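Local coordinates for putative flagellar protein FliS (Parabacteroides merdae ATCC 43184, PDB 4YOK) that is of unknown function, its two-domain chain joining a transthyretin-like (prealbumin-like) N-terminal domain to a C-terminal domain of the E-set clan, at residues Thr28-Gln33 and Ser48-Gln53; Val32-Tyr37 and Tyr66-Arg71. One frame throughout, in Å; residues are numbered along the deposited sequence. Where two conformers were deposited one is given.

Contact 1: Thr28-Gln33 and Ser48-Gln53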
ATOM      1  N   THR A  28       6.255  -4.883   1.762  1.00 19.88           N
ATOM      2  CA  THR A  28       7.154  -5.997   2.123  1.00 19.94           C
ATOM      3  C   THR A  28       6.655  -7.326   1.558  1.00 22.02           C
ATOM      4  O   THR A  28       5.469  -7.442   1.241  1.00 19.67           O
ATOM      5  CB  THR A  28       7.230  -6.131   3.655  1.00 26.61           C
ATOM      6  OG1 THR A  28       5.909  -6.365   4.163  1.00 24.13           O
ATOM      7  CG2 THR A  28       7.896  -4.909   4.345  1.00 23.46           C
ATOM      8  N   GLY A  29       7.538  -8.331   1.534  1.00 20.50           N
ATOM      9  CA  GLY A  29       7.215  -9.708   1.159  1.00 20.42           C
ATOM     10  C   GLY A  29       6.610  -9.908  -0.217  1.00 24.88           C
ATOM     11  O   GLY A  29       5.926 -10.905  -0.443  1.00 25.14           O
ATOM     12  N   GLU A  30       6.884  -8.990  -1.160  1.00 20.82           N
ATOM     13  CA  GLU A  30       6.358  -9.027  -2.545  1.00 21.56           C
ATOM     14  C   GLU A  30       4.811  -8.984  -2.528  1.00 22.52           C
ATOM     15  O   GLU A  30       4.160  -9.544  -3.418  1.00 22.47           O
ATOM     16  CB  GLU A  30       6.862 -10.275  -3.292  1.00 23.92           C
ATOM     17  CG  GLU A  30       8.369 -10.450  -3.234  1.00 28.00           C
ATOM     18  CD  GLU A  30       8.908 -11.603  -4.054  1.00 48.81           C
ATOM     19  OE1 GLU A  30       8.147 -12.559  -4.340  1.00 43.62           O
ATOM     20  OE2 GLU A  30      10.112 -11.557  -4.388  1.00 41.29           O
ATOM     21  N   ALA A  31       4.237  -8.313  -1.519  1.00 16.50           N
ATOM     22  CA  ALA A  31       2.784  -8.258  -1.350  1.00 15.92           C
ATOM     23  C   ALA A  31       2.059  -7.637  -2.545  1.00 20.12           C
ATOM     24  O   ALA A  31       1.005  -8.154  -2.948  1.00 20.62           O
ATOM     25  CB  ALA A  31       2.434  -7.491  -0.108  1.00 16.32           C
ATOM     26  N   VAL A  32       2.611  -6.533  -3.099  1.00 18.13           N
ATOM     27  CA  VAL A  32       2.003  -5.805  -4.215  1.00 16.98           C
ATOM     28  C   VAL A  32       3.005  -5.687  -5.357  1.00 21.18           C
ATOM     29  O   VAL A  32       4.124  -5.184  -5.174  1.00 18.63           O
ATOM     30  CB  VAL A  32       1.458  -4.421  -3.774  1.00 19.58           C
ATOM     31  CG1 VAL A  32       0.796  -3.681  -4.942  1.00 19.42           C
ATOM     32  CG2 VAL A  32       0.484  -4.564  -2.611  1.00 18.93           C
ATOM     33  N   GLN A  33       2.585  -6.177  -6.541  1.00 18.93           N
ATOM     34  CA  GLN A  33       3.416  -6.177  -7.730  1.00 19.64           C
ATOM     35  C   GLN A  33       2.743  -5.555  -8.916  1.00 23.18           C
ATOM     36  O   GLN A  33       1.523  -5.627  -9.054  1.00 21.50           O
ATOM     37  CB  GLN A  33       3.798  -7.619  -8.102  1.00 22.39           C
ATOM     38  CG  GLN A  33       4.686  -8.289  -7.061  1.00 39.88           C
ATOM     39  CD  GLN A  33       4.835  -9.774  -7.280  1.00 60.47           C
ATOM     40  OE1 GLN A  33       4.528 -10.588  -6.404  1.00 55.59           O
ATOM     41  NE2 GLN A  33       5.328 -10.157  -8.444  1.00 50.28           N
ATOM     42  N   SER A  48       8.551  -8.311 -13.340  1.00 22.79           N
ATOM     43  CA  SER A  48       7.814  -7.983 -12.107  1.00 23.00           C
ATOM     44  C   SER A  48       8.471  -6.817 -11.392  1.00 26.79           C
ATOM     45  O   SER A  48       9.701  -6.752 -11.315  1.00 26.13           O
ATOM     46  CB  SER A  48       7.741  -9.175 -11.154  1.00 30.97           C
ATOM     47  OG  SER A  48       7.018 -10.268 -11.696  1.00 43.18           O
ATOM     48  N   VAL A  49       7.667  -5.887 -10.885  1.00 22.77           N
ATOM     49  CA  VAL A  49       8.217  -4.782 -10.072  1.00 23.24           C
ATOM     50  C   VAL A  49       7.431  -4.778  -8.771  1.00 27.45           C
ATOM     51  O   VAL A  49       6.220  -4.983  -8.777  1.00 26.02           O
ATOM     52  CB  VAL A  49       8.336  -3.370 -10.716  1.00 28.69           C
ATOM     53  CG1 VAL A  49       9.275  -3.379 -11.925  1.00 29.36           C
ATOM     54  CG2 VAL A  49       6.989  -2.777 -11.069  1.00 28.19           C
ATOM     55  N   PHE A  50       8.125  -4.624  -7.665  1.00 25.03           N
ATOM     56  CA  PHE A  50       7.507  -4.704  -6.355  1.00 24.84           C
ATOM     57  C   PHE A  50       7.268  -3.274  -5.853  1.00 26.56           C
ATOM     58  O   PHE A  50       8.145  -2.414  -5.957  1.00 27.63           O
ATOM     59  CB  PHE A  50       8.377  -5.588  -5.428  1.00 27.77           C
ATOM     60  CG  PHE A  50       8.763  -6.888  -6.122  1.00 31.21           C
ATOM     61  CD1 PHE A  50       9.885  -6.953  -6.947  1.00 36.30           C
ATOM     62  CD2 PHE A  50       7.952  -8.009  -6.033  1.00 33.82           C
ATOM     63  CE1 PHE A  50      10.181  -8.114  -7.672  1.00 37.68           C
ATOM     64  CE2 PHE A  50       8.273  -9.186  -6.733  1.00 36.48           C
ATOM     65  CZ  PHE A  50       9.387  -9.228  -7.540  1.00 35.25           C
ATOM     66  N   VAL A  51       6.042  -3.002  -5.422  1.00 19.86           N
ATOM     67  CA  VAL A  51       5.644  -1.660  -4.987  1.00 18.61           C
ATOM     68  C   VAL A  51       5.994  -1.478  -3.495  1.00 21.51           C
ATOM     69  O   VAL A  51       5.816  -2.401  -2.709  1.00 21.86           O
ATOM     70  CB  VAL A  51       4.141  -1.437  -5.294  1.00 20.81           C
ATOM     71  CG1 VAL A  51       3.707  -0.038  -4.899  1.00 20.07           C
ATOM     72  CG2 VAL A  51       3.844  -1.672  -6.787  1.00 20.21           C
ATOM     73  N   GLY A  52       6.545  -0.316  -3.141  1.00 17.44           N
ATOM     74  CA  GLY A  52       6.933  -0.020  -1.757  1.00 17.43           C
ATOM     75  C   GLY A  52       5.776   0.439  -0.900  1.00 20.18           C
ATOM     76  O   GLY A  52       4.657   0.601  -1.392  1.00 17.84           O
ATOM     77  N   GLN A  53       6.048   0.726   0.369  1.00 17.79           N
ATOM     78  CA  GLN A  53       5.037   1.189   1.327  1.00 19.11           C
ATOM     79  C   GLN A  53       4.321   2.458   0.922  1.00 21.65           C
ATOM     80  O   GLN A  53       3.155   2.642   1.260  1.00 20.38           O
ATOM     81  CB  GLN A  53       5.719   1.505   2.662  1.00 22.03           C
ATOM     82  CG  GLN A  53       6.008   0.325   3.507  1.00 29.68           C
ATOM     83  CD  GLN A  53       6.020   0.726   4.965  1.00 30.31           C
ATOM     84  OE1 GLN A  53       5.506   0.004   5.793  1.00 21.09           O
ATOM     85  NE2 GLN A  53       6.657   1.854   5.313  1.00 23.96           N
TER
HETATM   86  O   HOH W   1       4.801  -4.931  -1.903  1.00 18.09           O
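Q33 and F50 face each other as an antiparallel non-hydrogen-bonded pair, their CA atoms 4.6 Å apart and their side chains running side by side in the same direction. The methylene part of the glutamine does the touching: CG of Q33 comes to 3.4 Å from CD2 of F50. Its CG lies anti to the carbonyl carbon (chi1 -65°), which carries the extended chain alongside the ring. A long chain that is apolar near the backbone and polar at its end suits this partly exposed place. A serine in its place would probably leave the CD2-CE2 side of F50 without much of its cover and the phenyl group freer to turn.

The tight part lies on the other side of the backbone, where V32 and V51 are buried. V51 N gives V32 O a hydrogen bond of 2.9 Å, nearly straight at 175°, and CG1 of V32 packs against CB of V51 at 4.0 Å; branched, apolar valines fill such a place well. Between the same two residues a second link runs through a water, which accepts from V32 N and donates to V51 O.

The loose side is the exposed end, where E30 lies along F50 with its CD 3.7 Å from CE2 of F50 and its carboxylate plane 19° from the ring. E30 is held there by a type I' turn from T28 to A31, with G29 and E30 at its two positive-phi corners. Beyond these segments, N74 bonds A31 O and Q33 N, W77 packs on V32, and V49 reaches F57 and A59 of strand 56-62. Within the prealbumin-like N-terminal domain, the contact thus joins the turn leading into strand 33-37 to strand 47-50, outermost on that side of the sheet within this chain.

Contact 2: Val32-Tyr37 and Tyr66-Arg71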
ATOM      1  N   VAL A  32       2.611  -6.533  -3.099  1.00 18.13           N
ATOM      2  CA  VAL A  32       2.003  -5.805  -4.215  1.00 16.98           C
ATOM      3  C   VAL A  32       3.005  -5.687  -5.357  1.00 21.18           C
ATOM      4  O   VAL A  32       4.124  -5.184  -5.174  1.00 18.63           O
ATOM      5  CB  VAL A  32       1.458  -4.421  -3.774  1.00 19.58           C
ATOM      6  CG1 VAL A  32       0.796  -3.681  -4.942  1.00 19.42           C
ATOM      7  CG2 VAL A  32       0.484  -4.564  -2.611  1.00 18.93           C
ATOM      8  N   GLN A  33       2.585  -6.177  -6.541  1.00 18.93           N
ATOM      9  CA  GLN A  33       3.416  -6.177  -7.730  1.00 19.64           C
ATOM     10  C   GLN A  33       2.743  -5.555  -8.916  1.00 23.18           C
ATOM     11  O   GLN A  33       1.523  -5.627  -9.054  1.00 21.50           O
ATOM     12  CB  GLN A  33       3.798  -7.619  -8.102  1.00 22.39           C
ATOM     13  CG  GLN A  33       4.686  -8.289  -7.061  1.00 39.88           C
ATOM     14  CD  GLN A  33       4.835  -9.774  -7.280  1.00 60.47           C
ATOM     15  OE1 GLN A  33       4.528 -10.588  -6.404  1.00 55.59           O
ATOM     16  NE2 GLN A  33       5.328 -10.157  -8.444  1.00 50.28           N
ATOM     17  N   LEU A  34       3.558  -4.992  -9.801  1.00 19.10           N
ATOM     18  CA  LEU A  34       3.132  -4.504 -11.112  1.00 18.30           C
ATOM     19  C   LEU A  34       3.891  -5.297 -12.149  1.00 21.71           C
ATOM     20  O   LEU A  34       4.846  -6.002 -11.812  1.00 22.65           O
ATOM     21  CB  LEU A  34       3.359  -2.994 -11.299  1.00 17.58           C
ATOM     22  CG  LEU A  34       2.748  -2.050 -10.263  1.00 21.22           C
ATOM     23  CD1 LEU A  34       3.138  -0.646 -10.564  1.00 21.18           C
ATOM     24  CD2 LEU A  34       1.215  -2.207 -10.175  1.00 20.28           C
ATOM     25  N   GLN A  35       3.486  -5.199 -13.412  1.00 19.67           N
ATOM     26  CA  GLN A  35       4.181  -5.942 -14.456  1.00 20.39           C
ATOM     27  C   GLN A  35       4.527  -5.022 -15.588  1.00 23.62           C
ATOM     28  O   GLN A  35       3.729  -4.159 -15.931  1.00 22.91           O
ATOM     29  CB  GLN A  35       3.320  -7.121 -14.946  1.00 21.86           C
ATOM     30  CG  GLN A  35       3.187  -8.228 -13.892  1.00 34.58           C
ATOM     31  CD  GLN A  35       2.318  -9.336 -14.387  1.00 47.28           C
ATOM     32  OE1 GLN A  35       1.102  -9.193 -14.509  1.00 46.54           O
ATOM     33  NE2 GLN A  35       2.935 -10.443 -14.742  1.00 36.87           N
ATOM     34  N   LEU A  36       5.741  -5.171 -16.136  1.00 22.81           N
ATOM     35  CA  LEU A  36       6.218  -4.373 -17.277  1.00 23.32           C
ATOM     36  C   LEU A  36       6.285  -5.274 -18.488  1.00 27.47           C
ATOM     37  O   LEU A  36       7.047  -6.245 -18.472  1.00 26.40           O
ATOM     38  CB  LEU A  36       7.600  -3.755 -16.981  1.00 24.22           C
ATOM     39  CG  LEU A  36       7.609  -2.474 -16.156  1.00 29.27           C
ATOM     40  CD1 LEU A  36       8.968  -2.268 -15.513  1.00 30.77           C
ATOM     41  CD2 LEU A  36       7.293  -1.262 -17.031  1.00 28.40           C
ATOM     42  N   TYR A  37       5.465  -4.988 -19.512  1.00 25.56           N
ATOM     43  CA  TYR A  37       5.415  -5.784 -20.757  1.00 27.08           C
ATOM     44  C   TYR A  37       6.129  -5.081 -21.885  1.00 34.42           C
ATOM     45  O   TYR A  37       6.098  -3.857 -21.964  1.00 30.48           O
ATOM     46  CB  TYR A  37       3.968  -6.063 -21.206  1.00 27.54           C
ATOM     47  CG  TYR A  37       3.224  -7.042 -20.330  1.00 29.78           C
ATOM     48  CD1 TYR A  37       2.540  -6.612 -19.195  1.00 30.92           C
ATOM     49  CD2 TYR A  37       3.178  -8.403 -20.649  1.00 30.66           C
ATOM     50  CE1 TYR A  37       1.895  -7.516 -18.355  1.00 33.28           C
ATOM     51  CE2 TYR A  37       2.501  -9.312 -19.831  1.00 31.43           C
ATOM     52  CZ  TYR A  37       1.864  -8.860 -18.682  1.00 38.69           C
ATOM     53  OH  TYR A  37       1.208  -9.717 -17.829  1.00 41.65           O
ATOM     54  N   TYR A  66       7.649   0.283 -22.985  1.00 29.04           N
ATOM     55  CA  TYR A  66       7.051  -0.679 -22.058  1.00 28.41           C
ATOM     56  C   TYR A  66       5.613  -0.372 -21.765  1.00 32.86           C
ATOM     57  O   TYR A  66       5.181   0.785 -21.867  1.00 33.50           O
ATOM     58  CB  TYR A  66       7.795  -0.659 -20.709  1.00 28.62           C
ATOM     59  CG  TYR A  66       9.216  -1.156 -20.756  1.00 30.10           C
ATOM     60  CD1 TYR A  66       9.509  -2.505 -20.575  1.00 31.60           C
ATOM     61  CD2 TYR A  66      10.279  -0.274 -20.938  1.00 30.36           C
ATOM     62  CE1 TYR A  66      10.823  -2.969 -20.598  1.00 31.01           C
ATOM     63  CE2 TYR A  66      11.596  -0.728 -20.980  1.00 30.65           C
ATOM     64  CZ  TYR A  66      11.864  -2.077 -20.815  1.00 34.64           C
ATOM     65  OH  TYR A  66      13.161  -2.528 -20.845  1.00 31.16           O
ATOM     66  N   ARG A  67       4.888  -1.414 -21.341  1.00 27.24           N
ATOM     67  CA  ARG A  67       3.504  -1.285 -20.896  0.50 25.92           C
ATOM     68  C   ARG A  67       3.455  -1.704 -19.430  1.00 28.33           C
ATOM     69  O   ARG A  67       3.688  -2.870 -19.094  1.00 28.34           O
ATOM     70  CB  ARG A  67       2.512  -2.082 -21.767  0.50 26.64           C
ATOM     71  CG  ARG A  67       1.047  -1.774 -21.425  0.50 32.57           C
ATOM     72  CD  ARG A  67       0.068  -2.413 -22.395  0.50 44.91           C
ATOM     73  NE  ARG A  67      -0.263  -3.787 -22.008  0.50 55.51           N
ATOM     74  CZ  ARG A  67       0.284  -4.878 -22.539  0.50 67.97           C
ATOM     75  NH1 ARG A  67       1.195  -4.773 -23.501  0.50 56.62           N
ATOM     76  NH2 ARG A  67      -0.083  -6.081 -22.118  0.50 52.05           N
ATOM     77  N   LEU A  68       3.221  -0.711 -18.540  1.00 24.90           N
ATOM     78  CA  LEU A  68       3.166  -0.918 -17.097  1.00 22.63           C
ATOM     79  C   LEU A  68       1.727  -1.223 -16.674  1.00 24.79           C
ATOM     80  O   LEU A  68       0.826  -0.408 -16.936  1.00 23.23           O
ATOM     81  CB  LEU A  68       3.705   0.321 -16.384  1.00 21.96           C
ATOM     82  CG  LEU A  68       3.670   0.297 -14.855  1.00 24.23           C
ATOM     83  CD1 LEU A  68       4.622  -0.775 -14.280  1.00 23.55           C
ATOM     84  CD2 LEU A  68       4.025   1.666 -14.327  1.00 25.76           C
ATOM     85  N   THR A  69       1.500  -2.405 -16.036  1.00 21.08           N
ATOM     86  CA  THR A  69       0.137  -2.772 -15.638  0.60 20.90           C
ATOM     87  C   THR A  69       0.079  -3.384 -14.241  1.00 23.95           C
ATOM     88  O   THR A  69       1.103  -3.790 -13.684  1.00 21.93           O
ATOM     89  CB  THR A  69      -0.494  -3.725 -16.693  0.60 30.94           C
ATOM     90  OG1 THR A  69      -1.883  -3.893 -16.429  0.60 28.74           O
ATOM     91  CG2 THR A  69       0.171  -5.082 -16.741  0.60 31.91           C
ATOM     92  N   THR A  70      -1.158  -3.466 -13.684  1.00 20.29           N
ATOM     93  CA  THR A  70      -1.364  -4.112 -12.391  1.00 17.70           C
ATOM     94  C   THR A  70      -1.320  -5.624 -12.649  1.00 23.83           C
ATOM     95  O   THR A  70      -1.467  -6.068 -13.793  1.00 24.07           O
ATOM     96  CB  THR A  70      -2.689  -3.685 -11.770  1.00 19.29           C
ATOM     97  OG1 THR A  70      -3.757  -3.943 -12.689  1.00 22.55           O
ATOM     98  CG2 THR A  70      -2.675  -2.248 -11.280  1.00 19.10           C
ATOM     99  N   ARG A  71      -1.116  -6.403 -11.602  1.00 20.58           N
ATOM    100  CA  ARG A  71      -1.139  -7.861 -11.668  1.00 21.81           C
ATOM    101  C   ARG A  71      -2.571  -8.293 -11.352  1.00 25.79           C
ATOM    102  O   ARG A  71      -3.187  -7.755 -10.419  1.00 23.82           O
ATOM    103  CB  ARG A  71      -0.108  -8.425 -10.673  1.00 23.01           C
ATOM    104  CG  ARG A  71       0.052  -9.941 -10.718  1.00 34.09           C
ATOM    105  CD  ARG A  71       1.129 -10.380  -9.743  1.00 51.03           C
ATOM    106  NE  ARG A  71       0.993 -11.787  -9.352  1.00 67.58           N
ATOM    107  CZ  ARG A  71       1.604 -12.806  -9.951  1.00 83.08           C
ATOM    108  NH1 ARG A  71       2.400 -12.594 -10.994  1.00 67.13           N
ATOM    109  NH2 ARG A  71       1.420 -14.045  -9.516  1.00 73.18           N
TER
HETATM  110  O   HOH W   2      -1.138  -5.227  -9.052  1.00 17.99           O
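Y37 and R67 form a hydrogen-bonded antiparallel pair, with Y37 N to R67 O and R67 N to Y37 O both 2.8 Å. Two residues back along strand 33-37, and two forward along 64-70, Q35 and T69 repeat the pattern, Q35 N to T69 O and T69 N to Q35 O again at 2.8 Å. On the face bearing these four residues, the guanidinium of R67, in the conformer described, lies nearly parallel to the Y37 ring (planes 15° apart), its face against CB of Y37 and only NH2 reaching over the ring's rim. An exposed arginine suits this: its flat group can lie along a ring while meeting solvent, though two deposited conformers suggest it is probably mobile. In the conformer described, CG2 of T69 meets the ring edge at CE1 of Y37, 3.4 Å away, while OG1 of T69 is hydrogen-bonded to E82 O.

The other face is apolar: CD2 of L36 fits between CB of Y66 (3.8 Å) and CD1 of L68, and CB of L34 meets that same L68 methyl. Branched leucines interlock well in such a core. Beyond T69, a water bridges Q33 O and R71 N.

Further out, Y66 OH is fixed by F62 O. The leucine face packs on F57 and L61 of strand 56-62, as expected where two sheets of a prealbumin-like fold meet, and strands 33-37 and 64-70 lie mid-sheet, flanked by 47-50 and 83-88.

Contacts 1 and 2 have centres 11 Å apart and share V32 and Q33, where the loop after strand 21-22 passes into strand 33-37. Along the chain, 28-37 comes first, then 48-53, then 66-71. In the sheet, strand 33-37 lies between 47-50 and 64-70, within the antiparallel order 47-50, 33-37, 64-70, 83-88. The contacts meet directly: V49 O probably accepts a hydrogen bond from L34 N, V51 packs on L34, and V49 on L36. Together they join three adjacent strands of a sheet in the transthyretin-like N-terminal domain; the sheet's apolar face packs against strand 56-62.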